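Local structure of cysteine desulfurase (Thermococcus onnurineus, 5B87) at residues I127-Y132 and L152-G157; A175-V180 and I206-A211; E192-G197 and V222-A227. The protein probably catalyses the pyridoxal 5'-phosphate-dependent transfer of sulfur from L-cysteine to a sulfur carrier, leaving L-alanine. All coordinates share one frame; numbering follows the deposited sequence.

Interaction 1 of 3, residues I127-Y132 and L152-G157; sequences IVTTPY and LEFIEG
Thr-129 sets OG1 opposite its backbone N (chi1 -164°), which leaves CG2 between the backbone N and the carbonyl carbon, beside the Phe-154 ring. In Phe-154, CG is anti to the carbonyl carbon (chi1 -56°). The two side chains lie alongside each other and point the same way. CG2 of Thr-129 lies 3.4 Å from CD1 of Phe-154. The Thr-130 carbonyl oxygen meets the same ring at its edge, in plane, with O 3.6 Å from CD1. OG1 of Thr-129 is hydrogen-bonded to the backbone O of Ala-179. On the face of Thr-129, CG2 of Ile-127 packs 3.7 Å from CD1 of Leu-152. On the other face CG2 of Val-128 meets CG2 of Ile-155, also at 3.7 Å.

Three backbone hydrogen bonds join the strands. The shortest runs from Ile-155 N to Thr-129 O, 2.9 Å. Beyond the strands, Pro-131 CD sits 3.2 Å from Ile-155 O. Tyr-132 OH reaches Gly-157 and hydrogen-bonds to the backbone O of Asp-158. Leu-272 of the second subunit packs on Phe-154. The pairing is parallel and closes a beta-alpha-beta unit through helix 139-148, at one margin of the large, mostly parallel sheet of the fold-type I PLP enzymes, to which class-V aminotransferases belong.

Interaction 2 of 3, residues A175-V180 and I206-A211; sequences AKLVAV and IFVVDA. With PLP (pyridoxal-5'-phosphate), chain E.
Val-178 N donates to Ile-206 O at 2.7 Å, the shortest backbone bond between these strands. It is almost straight, 176° at the hydrogen. Four more hydrogen bonds complete the parallel ladder, from Ile-206 N at one end to Asp-210 N at the other. In the last, Asp-210 N is 2.9 Å from Val-180 O but stands above the carbonyl plane, 36° out of it.

Leu-177, Ala-179, Ile-206 and Val-208 share one face. There CD1 of Leu-177 presses on CG1 of Ile-206 at 3.3 Å, a tight fit. Its other branch, CD2, meets CG1 of Val-208 at 3.7 Å. Leu-117 of helix 106-117 touches both Leu-177 and Ile-206. On the opposite face Phe-207 leans back over the neighbouring strand. CB of Val-178 is at the ring edge, in plane, 4.0 Å from CD1 of Phe-207. CG2 of Val-180 lies 3.7 Å from CE1 of the same ring.

At the strand end Asp-210 holds CG anti to the backbone N (chi1 167°), which carries the carboxylate to the N1 end of the cofactor. OD2 is 2.6 Å from N1 of PLP, nearly on the extended line from C4 to N1. OD1 accepts from the backbone N of Ala-212, which helps fix the rotation of the group. An alanine in its place removes the carboxylate beside PLP N1 and the acceptor of Ala-212 N, and would probably leave the pyridine end less firmly positioned. Ser-107, Gln-213, Ser-233 and His-235, with Thr-288 from the second subunit, also hydrogen-bond to PLP.

Helix 193-203 connects strands 177-181 and 206-210 in a parallel beta-alpha-beta crossover. An aspartate at a strand end facing the pyridine nitrogen is a hallmark of fold-type I PLP enzymes.

Interaction 3 of 3, residues E192-G197 and V222-A227; sequences EVEELG and VKKLHA
Val-193 and Leu-225 cross obliquely, with CG2 of Val-193 pressed a tight 3.5 Å from CG of Leu-225. One helix position on, Glu-194 stretches out over the loop backbone. Its CG is anti to the backbone N (chi1 -160°) and lies 3.0 Å from Lys-224 O. The carboxylate passes across the stem of Lys-224, where OE1 is 4.1 Å from CG. The charged end of Lys-224 bends off to a salt bridge with Glu-219.

His-226 points toward the helix. Its ring turns an edge to the carbonyl of Glu-194, and O lies in the ring plane 3.7 Å from ND1, too far for a hydrogen bond. Lys-223 O stands over one ring face, offset toward the rim. CB of His-226 packs 3.7 Å from Gly-197 O. Gly-197 lets the chains come this near, since a side chain there would run into Leu-225 O and His-226 CB.

The two segments share no hydrogen bond. Leu-225 also touches Leu-230 of strand 229-233. The contact seats the start of crossover helix 193-203 against the loop that leads from strand 206-210 to strand 229-233. Both lie over the Phe-207 face of the large sheet, in the layered alpha-beta-alpha build of fold-type I enzymes.

Interactions 1 and 2 are pairings within one sheet, and strands 126-129 and 177-181 are neighbours in it. Val-128 O and Ala-179 N probably hydrogen-bond across them. Interaction 2 is buried and largely apolar, ending at the cofactor. Interaction 1 is partly buried, at the margin of the sheet, and it meets the second subunit. Interaction 3 lies over one face of that sheet, with exposed glutamate and lysine at its outer side, and relies on van der Waals contact. Phe-207 ties it to interaction 2, since its CE2 lies 3.4 Å from CA of Gly-197. Helix 193-203 connects the two strands of interaction 2. Interactions 1 and 3 do not touch; their centres are about 17 Å apart.

Interaction 1 of 3, residues I127-Y132 and L152-G157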
loop_
_atom_site.group_PDB
_atom_site.type_symbol
_atom_site.label_atom_id
_atom_site.label_comp_id
_atom_site.label_asym_id
_atom_site.label_seq_id
_atom_site.Cartn_x
_atom_site.Cartn_y
_atom_site.Cartn_z
ATOM N N ILE B 127 14.432 -17.265 -17.295
ATOM C CA ILE B 127 14.455 -16.669 -16.002
ATOM C C ILE B 127 15.023 -17.733 -15.139
ATOM O O ILE B 127 14.604 -18.878 -15.236
ATOM C CB ILE B 127 13.043 -16.293 -15.529
ATOM C CG1 ILE B 127 12.504 -15.173 -16.393
ATOM C CG2 ILE B 127 13.056 -15.752 -14.107
ATOM C CD1 ILE B 127 11.045 -14.904 -16.132
ATOM N N VAL B 128 15.997 -17.364 -14.319
ATOM C CA VAL B 128 16.428 -18.269 -13.273
ATOM C C VAL B 128 16.262 -17.711 -11.843
ATOM O O VAL B 128 16.559 -16.542 -11.552
ATOM C CB VAL B 128 17.819 -18.859 -13.521
ATOM C CG1 VAL B 128 18.420 -18.407 -14.840
ATOM C CG2 VAL B 128 18.767 -18.639 -12.358
ATOM N N THR B 129 15.797 -18.603 -10.972
ATOM C CA THR B 129 15.599 -18.333 -9.582
ATOM C C THR B 129 16.172 -19.496 -8.713
ATOM O O THR B 129 16.816 -20.420 -9.225
ATOM C CB THR B 129 14.121 -18.026 -9.312
ATOM O OG1 THR B 129 14.034 -17.411 -8.026
ATOM C CG2 THR B 129 13.227 -19.282 -9.338
ATOM N N THR B 130 15.918 -19.434 -7.427
ATOM C CA THR B 130 16.355 -20.469 -6.543
ATOM C C THR B 130 15.163 -21.351 -6.298
ATOM O O THR B 130 14.061 -20.953 -6.563
ATOM C CB THR B 130 16.959 -19.939 -5.231
ATOM O OG1 THR B 130 15.972 -19.865 -4.216
ATOM C CG2 THR B 130 17.556 -18.605 -5.413
ATOM N N PRO B 131 15.439 -22.595 -5.761
ATOM C CA PRO B 131 14.264 -23.424 -5.518
ATOM C C PRO B 131 13.661 -23.180 -4.175
ATOM O O PRO B 131 12.739 -23.852 -3.803
ATOM C CB PRO B 131 14.836 -24.812 -5.503
ATOM C CG PRO B 131 16.094 -24.652 -4.792
ATOM C CD PRO B 131 16.662 -23.430 -5.391
ATOM N N TYR B 132 14.176 -22.217 -3.461
ATOM C CA TYR B 132 13.676 -21.955 -2.144
ATOM C C TYR B 132 12.783 -20.751 -1.987
ATOM O O TYR B 132 12.369 -20.458 -0.907
ATOM C CB TYR B 132 14.857 -21.732 -1.236
ATOM C CG TYR B 132 15.948 -22.730 -1.353
ATOM C CD1 TYR B 132 15.775 -24.009 -0.892
ATOM C CD2 TYR B 132 17.176 -22.385 -1.879
ATOM C CE1 TYR B 132 16.784 -24.920 -0.969
ATOM C CE2 TYR B 132 18.184 -23.296 -1.958
ATOM C CZ TYR B 132 17.974 -24.562 -1.497
ATOM O OH TYR B 132 18.952 -25.487 -1.552
ATOM N N LEU B 152 11.688 -21.192 -17.052
ATOM C CA LEU B 152 11.966 -20.872 -15.685
ATOM C C LEU B 152 12.757 -22.046 -15.122
ATOM O O LEU B 152 12.214 -23.136 -14.930
ATOM C CB LEU B 152 10.664 -20.630 -14.943
ATOM C CG LEU B 152 10.776 -20.319 -13.460
ATOM C CD1 LEU B 152 11.687 -19.123 -13.240
ATOM C CD2 LEU B 152 9.385 -20.082 -12.887
ATOM N N GLU B 153 14.036 -21.789 -14.879
ATOM C CA GLU B 153 14.977 -22.776 -14.346
ATOM C C GLU B 153 15.481 -22.430 -12.925
ATOM O O GLU B 153 15.723 -21.300 -12.583
ATOM C CB GLU B 153 16.139 -22.952 -15.322
ATOM C CG GLU B 153 15.691 -23.673 -16.604
ATOM C CD GLU B 153 16.749 -23.735 -17.705
ATOM O OE1 GLU B 153 17.954 -23.855 -17.372
ATOM O OE2 GLU B 153 16.352 -23.693 -18.904
ATOM N N PHE B 154 15.610 -23.451 -12.112
ATOM C CA PHE B 154 15.951 -23.287 -10.741
ATOM C C PHE B 154 17.351 -23.740 -10.548
ATOM O O PHE B 154 17.661 -24.878 -10.910
ATOM C CB PHE B 154 15.017 -24.121 -9.904
ATOM C CG PHE B 154 13.597 -23.785 -10.148
ATOM C CD1 PHE B 154 13.020 -22.711 -9.477
ATOM C CD2 PHE B 154 12.862 -24.473 -11.113
ATOM C CE1 PHE B 154 11.710 -22.375 -9.699
ATOM C CE2 PHE B 154 11.557 -24.127 -11.364
ATOM C CZ PHE B 154 10.983 -23.067 -10.661
ATOM N N ILE B 155 18.188 -22.901 -9.960
ATOM C CA ILE B 155 19.534 -23.306 -9.688
ATOM C C ILE B 155 19.400 -24.376 -8.634
ATOM O O ILE B 155 18.446 -24.402 -7.904
ATOM C CB ILE B 155 20.535 -22.149 -9.347
ATOM C CG1 ILE B 155 21.073 -22.200 -7.937
ATOM C CG2 ILE B 155 20.015 -20.768 -9.660
ATOM C CD1 ILE B 155 22.404 -22.882 -7.879
ATOM N N GLU B 156 20.368 -25.264 -8.593
ATOM C CA GLU B 156 20.387 -26.372 -7.663
ATOM C C GLU B 156 20.968 -26.097 -6.291
ATOM O O GLU B 156 21.833 -25.288 -6.140
ATOM C CB GLU B 156 21.229 -27.479 -8.255
ATOM C CG GLU B 156 20.473 -28.635 -8.816
ATOM C CD GLU B 156 21.388 -29.563 -9.556
ATOM O OE1 GLU B 156 21.153 -29.804 -10.746
ATOM O OE2 GLU B 156 22.366 -30.012 -8.958
ATOM N N GLY B 157 20.480 -26.827 -5.310
ATOM C CA GLY B 157 20.947 -26.744 -3.952
ATOM C C GLY B 157 20.542 -27.917 -3.083
ATOM O O GLY B 157 19.694 -28.676 -3.438
#

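Interaction 2 of 3, residues A175-V180 and I206-A211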
loop_
_atom_site.group_PDB
_atom_site.type_symbol
_atom_site.label_atom_id
_atom_site.label_comp_id
_atom_site.label_asym_id
_atom_site.label_seq_id
_atom_site.Cartn_x
_atom_site.Cartn_y
_atom_site.Cartn_z
ATOM N N ALA B 175 20.875 -16.350 -19.210
ATOM C CA ALA B 175 19.677 -15.837 -18.588
ATOM C C ALA B 175 19.408 -14.380 -18.843
ATOM O O ALA B 175 20.285 -13.545 -18.857
ATOM C CB ALA B 175 19.648 -16.138 -17.101
ATOM N N LYS B 176 18.143 -14.111 -19.045
ATOM C CA LYS B 176 17.658 -12.793 -19.267
ATOM C C LYS B 176 17.496 -12.082 -17.929
ATOM O O LYS B 176 17.794 -10.929 -17.791
ATOM C CB LYS B 176 16.322 -12.901 -19.984
ATOM C CG LYS B 176 15.758 -11.613 -20.509
ATOM C CD LYS B 176 16.672 -10.981 -21.510
ATOM C CE LYS B 176 15.923 -10.519 -22.733
ATOM N NZ LYS B 176 16.194 -9.082 -22.947
ATOM N N LEU B 177 17.021 -12.810 -16.951
ATOM C CA LEU B 177 16.755 -12.288 -15.599
ATOM C C LEU B 177 17.032 -13.345 -14.536
ATOM O O LEU B 177 16.728 -14.517 -14.721
ATOM C CB LEU B 177 15.301 -11.820 -15.511
ATOM C CG LEU B 177 14.913 -11.063 -14.239
ATOM C CD1 LEU B 177 13.895 -9.980 -14.559
ATOM C CD2 LEU B 177 14.324 -11.978 -13.195
ATOM N N VAL B 178 17.638 -12.921 -13.443
ATOM C CA VAL B 178 17.847 -13.767 -12.268
ATOM C C VAL B 178 17.185 -13.123 -11.036
ATOM O O VAL B 178 17.380 -11.961 -10.784
ATOM C CB VAL B 178 19.333 -13.955 -12.021
ATOM C CG1 VAL B 178 19.571 -14.904 -10.864
ATOM C CG2 VAL B 178 19.983 -14.489 -13.275
ATOM N N ALA B 179 16.401 -13.886 -10.306
ATOM C CA ALA B 179 15.620 -13.387 -9.184
ATOM C C ALA B 179 15.981 -14.299 -8.012
ATOM O O ALA B 179 15.802 -15.524 -8.120
ATOM C CB ALA B 179 14.129 -13.449 -9.482
ATOM N N VAL B 180 16.554 -13.716 -6.943
ATOM C CA VAL B 180 16.922 -14.488 -5.778
ATOM C C VAL B 180 16.648 -13.787 -4.470
ATOM O O VAL B 180 16.876 -12.604 -4.316
ATOM C CB VAL B 180 18.404 -14.932 -5.742
ATOM C CG1 VAL B 180 18.743 -15.827 -6.950
ATOM C CG2 VAL B 180 19.357 -13.746 -5.654
ATOM N N ILE B 206 19.673 -9.491 -15.829
ATOM C CA ILE B 206 19.179 -8.565 -14.839
ATOM C C ILE B 206 19.043 -9.316 -13.513
ATOM O O ILE B 206 18.583 -10.432 -13.474
ATOM C CB ILE B 206 17.974 -7.715 -15.273
ATOM C CG1 ILE B 206 16.693 -8.180 -14.646
ATOM C CG2 ILE B 206 17.811 -7.658 -16.767
ATOM C CD1 ILE B 206 15.831 -7.029 -14.267
ATOM N N PHE B 207 19.474 -8.665 -12.449
ATOM C CA PHE B 207 19.497 -9.229 -11.133
ATOM C C PHE B 207 18.538 -8.572 -10.155
ATOM O O PHE B 207 18.647 -7.427 -9.873
ATOM C CB PHE B 207 20.930 -9.156 -10.652
ATOM C CG PHE B 207 21.238 -10.004 -9.477
ATOM C CD1 PHE B 207 20.947 -11.341 -9.464
ATOM C CD2 PHE B 207 21.852 -9.455 -8.391
ATOM C CE1 PHE B 207 21.260 -12.098 -8.377
ATOM C CE2 PHE B 207 22.153 -10.207 -7.301
ATOM C CZ PHE B 207 21.865 -11.527 -7.293
ATOM N N VAL B 208 17.590 -9.339 -9.663
ATOM C CA VAL B 208 16.629 -8.907 -8.729
ATOM C C VAL B 208 16.816 -9.692 -7.430
ATOM O O VAL B 208 16.908 -10.937 -7.439
ATOM C CB VAL B 208 15.158 -8.876 -9.256
ATOM C CG1 VAL B 208 15.001 -9.262 -10.704
ATOM C CG2 VAL B 208 14.152 -9.529 -8.339
ATOM N N VAL B 209 16.805 -8.947 -6.332
ATOM C CA VAL B 209 16.980 -9.491 -4.985
ATOM C C VAL B 209 15.745 -9.271 -4.101
ATOM O O VAL B 209 15.189 -8.141 -4.013
ATOM C CB VAL B 209 18.208 -8.856 -4.304
ATOM C CG1 VAL B 209 18.508 -9.557 -2.996
ATOM C CG2 VAL B 209 19.404 -8.939 -5.242
ATOM N N ASP B 210 15.308 -10.338 -3.471
ATOM C CA ASP B 210 14.190 -10.306 -2.565
ATOM C C ASP B 210 14.837 -10.271 -1.224
ATOM O O ASP B 210 15.290 -11.255 -0.762
ATOM C CB ASP B 210 13.329 -11.540 -2.713
ATOM C CG ASP B 210 12.338 -11.708 -1.597
ATOM O OD1 ASP B 210 12.243 -10.865 -0.744
ATOM O OD2 ASP B 210 11.657 -12.707 -1.575
ATOM N N ALA B 211 14.891 -9.099 -0.631
ATOM C CA ALA B 211 15.544 -8.865 0.622
ATOM C C ALA B 211 14.573 -8.680 1.743
ATOM O O ALA B 211 14.777 -7.904 2.621
ATOM C CB ALA B 211 16.398 -7.638 0.481
HETATM N N1 PLP E . 10.021 -12.851 0.496
HETATM C C2 PLP E . 10.368 -13.394 1.641
HETATM C C2A PLP E . 11.650 -14.188 1.736
HETATM C C3 PLP E . 9.555 -13.249 2.784
HETATM O O3 PLP E . 9.883 -13.838 4.002
HETATM C C4 PLP E . 8.358 -12.537 2.747
HETATM C C4A PLP E . 7.542 -12.449 4.045
HETATM C C5 PLP E . 8.019 -11.989 1.575
HETATM C C6 PLP E . 8.846 -12.155 0.489
HETATM C C5A PLP E . 6.730 -11.254 1.494
HETATM O O4P PLP E . 6.782 -10.037 2.255
HETATM P P PLP E . 5.319 -9.273 2.358
HETATM O O1P PLP E . 5.623 -8.083 3.219
HETATM O O2P PLP E . 4.367 -10.181 3.095
HETATM O O3P PLP E . 4.908 -8.990 0.926
#

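Interaction 3 of 3, residues E192-G197 and V222-A227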
loop_
_atom_site.group_PDB
_atom_site.type_symbol
_atom_site.label_atom_id
_atom_site.label_comp_id
_atom_site.label_asym_id
_atom_site.label_seq_id
_atom_site.Cartn_x
_atom_site.Cartn_y
_atom_site.Cartn_z
ATOM N N GLU B 192 24.668 -16.521 -0.998
ATOM C CA GLU B 192 25.791 -15.732 -1.399
ATOM C C GLU B 192 25.342 -14.809 -2.519
ATOM O O GLU B 192 25.667 -15.020 -3.664
ATOM C CB GLU B 192 26.887 -16.648 -1.889
ATOM C CG GLU B 192 27.700 -17.337 -0.812
ATOM C CD GLU B 192 28.672 -16.407 -0.121
ATOM O OE1 GLU B 192 29.667 -15.996 -0.706
ATOM O OE2 GLU B 192 28.440 -16.065 1.037
ATOM N N VAL B 193 24.583 -13.785 -2.178
ATOM C CA VAL B 193 24.079 -12.898 -3.199
ATOM C C VAL B 193 25.103 -12.016 -3.895
ATOM O O VAL B 193 24.925 -11.726 -5.026
ATOM C CB VAL B 193 22.695 -12.290 -2.904
ATOM C CG1 VAL B 193 22.120 -12.767 -1.610
ATOM C CG2 VAL B 193 22.628 -10.809 -3.117
ATOM N N GLU B 194 26.177 -11.637 -3.230
ATOM C CA GLU B 194 27.185 -10.883 -3.873
ATOM C C GLU B 194 27.842 -11.685 -5.012
ATOM O O GLU B 194 27.958 -11.185 -6.131
ATOM C CB GLU B 194 28.251 -10.462 -2.875
ATOM C CG GLU B 194 29.054 -9.280 -3.392
ATOM C CD GLU B 194 30.296 -8.969 -2.580
ATOM O OE1 GLU B 194 30.313 -9.270 -1.362
ATOM O OE2 GLU B 194 31.239 -8.394 -3.171
ATOM N N GLU B 195 28.243 -12.926 -4.738
ATOM C CA GLU B 195 28.730 -13.814 -5.807
ATOM C C GLU B 195 27.689 -14.004 -6.917
ATOM O O GLU B 195 27.994 -13.838 -8.106
ATOM C CB GLU B 195 29.236 -15.146 -5.232
ATOM C CG GLU B 195 30.108 -16.009 -6.169
ATOM C CD GLU B 195 31.155 -15.244 -7.013
ATOM O OE1 GLU B 195 31.118 -15.390 -8.263
ATOM O OE2 GLU B 195 32.011 -14.504 -6.439
ATOM N N LEU B 196 26.442 -14.294 -6.563
ATOM C CA LEU B 196 25.417 -14.491 -7.606
ATOM C C LEU B 196 25.222 -13.235 -8.462
ATOM O O LEU B 196 24.964 -13.329 -9.660
ATOM C CB LEU B 196 24.094 -14.927 -7.003
ATOM C CG LEU B 196 24.123 -16.298 -6.327
ATOM C CD1 LEU B 196 22.961 -16.477 -5.355
ATOM C CD2 LEU B 196 24.077 -17.382 -7.392
ATOM N N GLY B 197 25.384 -12.061 -7.845
ATOM C CA GLY B 197 25.239 -10.799 -8.552
ATOM C C GLY B 197 26.366 -10.576 -9.511
ATOM O O GLY B 197 26.137 -10.041 -10.591
ATOM N N VAL B 222 23.014 -2.056 -2.275
ATOM C CA VAL B 222 22.689 -2.427 -3.657
ATOM C C VAL B 222 23.927 -2.501 -4.511
ATOM O O VAL B 222 23.925 -3.219 -5.495
ATOM C CB VAL B 222 21.610 -1.548 -4.350
ATOM C CG1 VAL B 222 20.258 -1.748 -3.670
ATOM C CG2 VAL B 222 22.031 -0.070 -4.428
ATOM N N LYS B 223 24.964 -1.751 -4.181
ATOM C CA LYS B 223 26.086 -1.763 -5.108
ATOM C C LYS B 223 26.989 -2.946 -4.757
ATOM O O LYS B 223 27.508 -3.604 -5.670
ATOM C CB LYS B 223 26.727 -0.360 -5.368
ATOM C CG LYS B 223 27.690 0.257 -4.391
ATOM C CD LYS B 223 29.154 0.157 -4.858
ATOM C CE LYS B 223 29.626 1.310 -5.746
ATOM N NZ LYS B 223 30.255 2.403 -4.939
ATOM N N LYS B 224 27.060 -3.288 -3.460
ATOM C CA LYS B 224 27.724 -4.484 -3.013
ATOM C C LYS B 224 27.037 -5.750 -3.600
ATOM O O LYS B 224 27.707 -6.674 -4.060
ATOM C CB LYS B 224 27.821 -4.477 -1.475
ATOM C CG LYS B 224 28.806 -5.474 -0.869
ATOM C CD LYS B 224 29.153 -5.166 0.590
ATOM C CE LYS B 224 30.065 -3.945 0.744
ATOM N NZ LYS B 224 29.585 -3.042 1.836
ATOM N N LEU B 225 25.709 -5.748 -3.646
ATOM C CA LEU B 225 24.902 -6.865 -4.166
ATOM C C LEU B 225 24.775 -6.898 -5.719
ATOM O O LEU B 225 24.194 -7.839 -6.254
ATOM C CB LEU B 225 23.482 -6.839 -3.547
ATOM C CG LEU B 225 23.152 -7.504 -2.201
ATOM C CD1 LEU B 225 24.382 -7.799 -1.349
ATOM C CD2 LEU B 225 22.094 -6.789 -1.393
ATOM N N HIS B 226 25.251 -5.906 -6.435
ATOM C CA HIS B 226 25.086 -5.866 -7.880
ATOM C C HIS B 226 23.622 -5.965 -8.293
ATOM O O HIS B 226 23.298 -6.546 -9.301
ATOM C CB HIS B 226 25.869 -6.957 -8.582
ATOM C CG HIS B 226 27.327 -6.896 -8.336
ATOM N ND1 HIS B 226 27.987 -7.840 -7.592
ATOM C CD2 HIS B 226 28.251 -5.993 -8.707
ATOM C CE1 HIS B 226 29.260 -7.522 -7.528
ATOM N NE2 HIS B 226 29.444 -6.402 -8.192
ATOM N N ALA B 227 22.746 -5.384 -7.501
ATOM C CA ALA B 227 21.336 -5.435 -7.783
ATOM C C ALA B 227 20.828 -4.452 -8.827
ATOM O O ALA B 227 21.252 -3.342 -8.860
ATOM C CB ALA B 227 20.560 -5.270 -6.496
#